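Local structure of sugar kinase (Agrobacterium tumefaciens, 2RBC) at residues A[288-292]-A[293-297]. The protein is a putative sugar kinase of the ribokinase (pfkB) family that probably transfers a phosphate from ATP to a carbohydrate substrate. Sequence-based numbering, arbitrary orientation.
With SO4 (sulfate ion), chain C; SO4 (sulfate ion), chain B.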
loop_
_atom_site.group_PDB
_atom_site.type_symbol
_atom_site.label_atom_id
_atom_site.label_comp_id
_atom_site.label_asym_id
_atom_site.label_seq_id
_atom_site.Cartn_x
_atom_site.Cartn_y
_atom_site.Cartn_z
ATOM N N GLU A 288 -25.036 13.735 23.655
ATOM C CA GLU A 288 -26.259 14.516 23.512
ATOM C C GLU A 288 -27.417 14.151 24.478
ATOM O O GLU A 288 -28.415 14.842 24.477
ATOM C CB GLU A 288 -26.794 14.419 22.072
ATOM C CG GLU A 288 -25.877 14.931 21.017
ATOM C CD GLU A 288 -26.421 14.802 19.593
ATOM O OE1 GLU A 288 -27.529 14.226 19.392
ATOM O OE2 GLU A 288 -25.728 15.317 18.680
ATOM N N GLY A 289 -27.310 13.047 25.223
ATOM C CA GLY A 289 -28.320 12.636 26.163
ATOM C C GLY A 289 -29.508 11.958 25.505
ATOM O O GLY A 289 -30.631 12.007 26.008
HETATM N N MSE A 290 -29.279 11.309 24.378
HETATM C CA MSE A 290 -30.372 10.718 23.625
HETATM C C MSE A 290 -30.833 9.410 24.273
HETATM O O MSE A 290 -30.022 8.686 24.821
HETATM C CB MSE A 290 -29.890 10.423 22.201
HETATM C CG MSE A 290 -31.001 10.202 21.247
HETATM SE SE MSE A 290 -30.331 10.061 19.420
HETATM C CE MSE A 290 -29.507 11.779 19.386
ATOM N N GLN A 291 -32.135 9.120 24.200
ATOM C CA GLN A 291 -32.648 7.822 24.625
ATOM C C GLN A 291 -32.030 6.690 23.822
ATOM O O GLN A 291 -31.626 6.864 22.669
ATOM C CB GLN A 291 -34.171 7.773 24.525
ATOM C CG GLN A 291 -34.872 8.742 25.473
ATOM C CD GLN A 291 -34.438 8.553 26.923
ATOM O OE1 GLN A 291 -34.645 7.480 27.511
ATOM N NE2 GLN A 291 -33.810 9.580 27.500
ATOM N N SER A 292 -31.942 5.524 24.454
ATOM C CA SER A 292 -31.206 4.377 23.895
ATOM C C SER A 292 -31.717 3.900 22.539
ATOM O O SER A 292 -30.926 3.749 21.602
ATOM C CB SER A 292 -31.243 3.210 24.873
ATOM O OG SER A 292 -30.583 3.594 26.060
ATOM N N ARG A 293 -33.017 3.710 22.410
ATOM C CA ARG A 293 -33.552 3.230 21.131
ATOM C C ARG A 293 -33.321 4.273 20.022
ATOM O O ARG A 293 -32.850 3.923 18.931
ATOM C CB ARG A 293 -35.025 2.811 21.220
ATOM C CG ARG A 293 -35.546 2.264 19.884
ATOM C CD ARG A 293 -37.008 1.798 19.961
ATOM N NE ARG A 293 -37.122 0.598 20.776
ATOM C CZ ARG A 293 -36.805 -0.629 20.370
ATOM N NH1 ARG A 293 -36.379 -0.861 19.143
ATOM N NH2 ARG A 293 -36.965 -1.653 21.196
ATOM N N ALA A 294 -33.601 5.549 20.305
ATOM C CA ALA A 294 -33.296 6.656 19.351
ATOM C C ALA A 294 -31.825 6.642 18.894
ATOM O O ALA A 294 -31.511 6.809 17.698
ATOM C CB ALA A 294 -33.642 7.994 19.980
ATOM N N ALA A 295 -30.928 6.411 19.849
ATOM C CA ALA A 295 -29.489 6.372 19.588
ATOM C C ALA A 295 -29.094 5.150 18.761
ATOM O O ALA A 295 -28.273 5.240 17.869
ATOM C CB ALA A 295 -28.743 6.397 20.879
ATOM N N VAL A 296 -29.682 4.001 19.053
ATOM C CA VAL A 296 -29.407 2.815 18.283
ATOM C C VAL A 296 -29.924 3.003 16.858
ATOM O O VAL A 296 -29.272 2.610 15.919
ATOM C CB VAL A 296 -29.998 1.581 18.923
ATOM C CG1 VAL A 296 -29.908 0.393 17.961
ATOM C CG2 VAL A 296 -29.299 1.253 20.248
ATOM N N ARG A 297 -31.123 3.552 16.707
ATOM C CA ARG A 297 -31.662 3.849 15.373
ATOM C C ARG A 297 -30.795 4.772 14.540
ATOM O O ARG A 297 -30.497 4.460 13.383
ATOM C CB ARG A 297 -33.051 4.479 15.463
ATOM C CG ARG A 297 -34.126 3.500 15.707
ATOM C CD ARG A 297 -35.376 4.168 16.138
ATOM N NE ARG A 297 -36.445 3.200 16.209
ATOM C CZ ARG A 297 -37.725 3.521 16.336
ATOM N NH1 ARG A 297 -38.108 4.783 16.440
ATOM N NH2 ARG A 297 -38.625 2.569 16.338
HETATM S S SO4 C . -37.483 0.409 24.251
HETATM O O1 SO4 C . -37.256 0.765 25.647
HETATM O O2 SO4 C . -36.235 -0.162 23.749
HETATM O O3 SO4 C . -38.566 -0.573 24.160
HETATM O O4 SO4 C . -37.842 1.618 23.514
HETATM S S SO4 B . -38.465 -0.098 13.712
HETATM O O1 SO4 B . -39.878 0.243 13.836
HETATM O O2 SO4 B . -37.769 0.216 14.951
HETATM O O3 SO4 B . -38.291 -1.535 13.477
HETATM O O4 SO4 B . -37.923 0.703 12.617
#
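The first turn of helix 292-307 starts right after the short link from helix 274-287, and M290 lays its side chain against that turn. The link opens with a Schellman motif at G289, which has positive phi. Q291 is the N-cap residue. Its carbonyl O accepts the first helical bond, from A295 N, at 2.9 Å. The next bond runs from V296 N to S292 O, at 2.8 Å. M290, a selenomethionine, packs on the flank facing helix 274-287, where it also touches A285. CG stands opposite the backbone N (chi1 -163°), which carries the chain to the helix: M290 CG lies 3.7 Å from A294 CB. A bend at chi3 takes CE off the turn, while SE rests 3.7 Å from A295 N, beside the backbone. S292 OG points off the turn and is hydrogen-bonded to E252 OE1.

Two arginines one turn apart each meet a sulfate, probably from the crystallisation liquor. R293 NE donates to O4 of the chain C sulfate at 3.0 Å, and its NH2 adds a weak bond to O2 of the same ion. R297 NH2 holds O2 of the chain B sulfate at 2.9 Å. R293 CD sits 3.8 Å above one face of the R297 guanidinium, toward its rim. Q261 OE1 accepts from both R293 NH1 and R297 NE, so it ties the two side chains together.

A295 packs on F282, A285 and M286 of helix 274-287. V296 faces C248 and W250 of strand 248-251, and R297 lies against M326, W329 and L330 of helix 319-330.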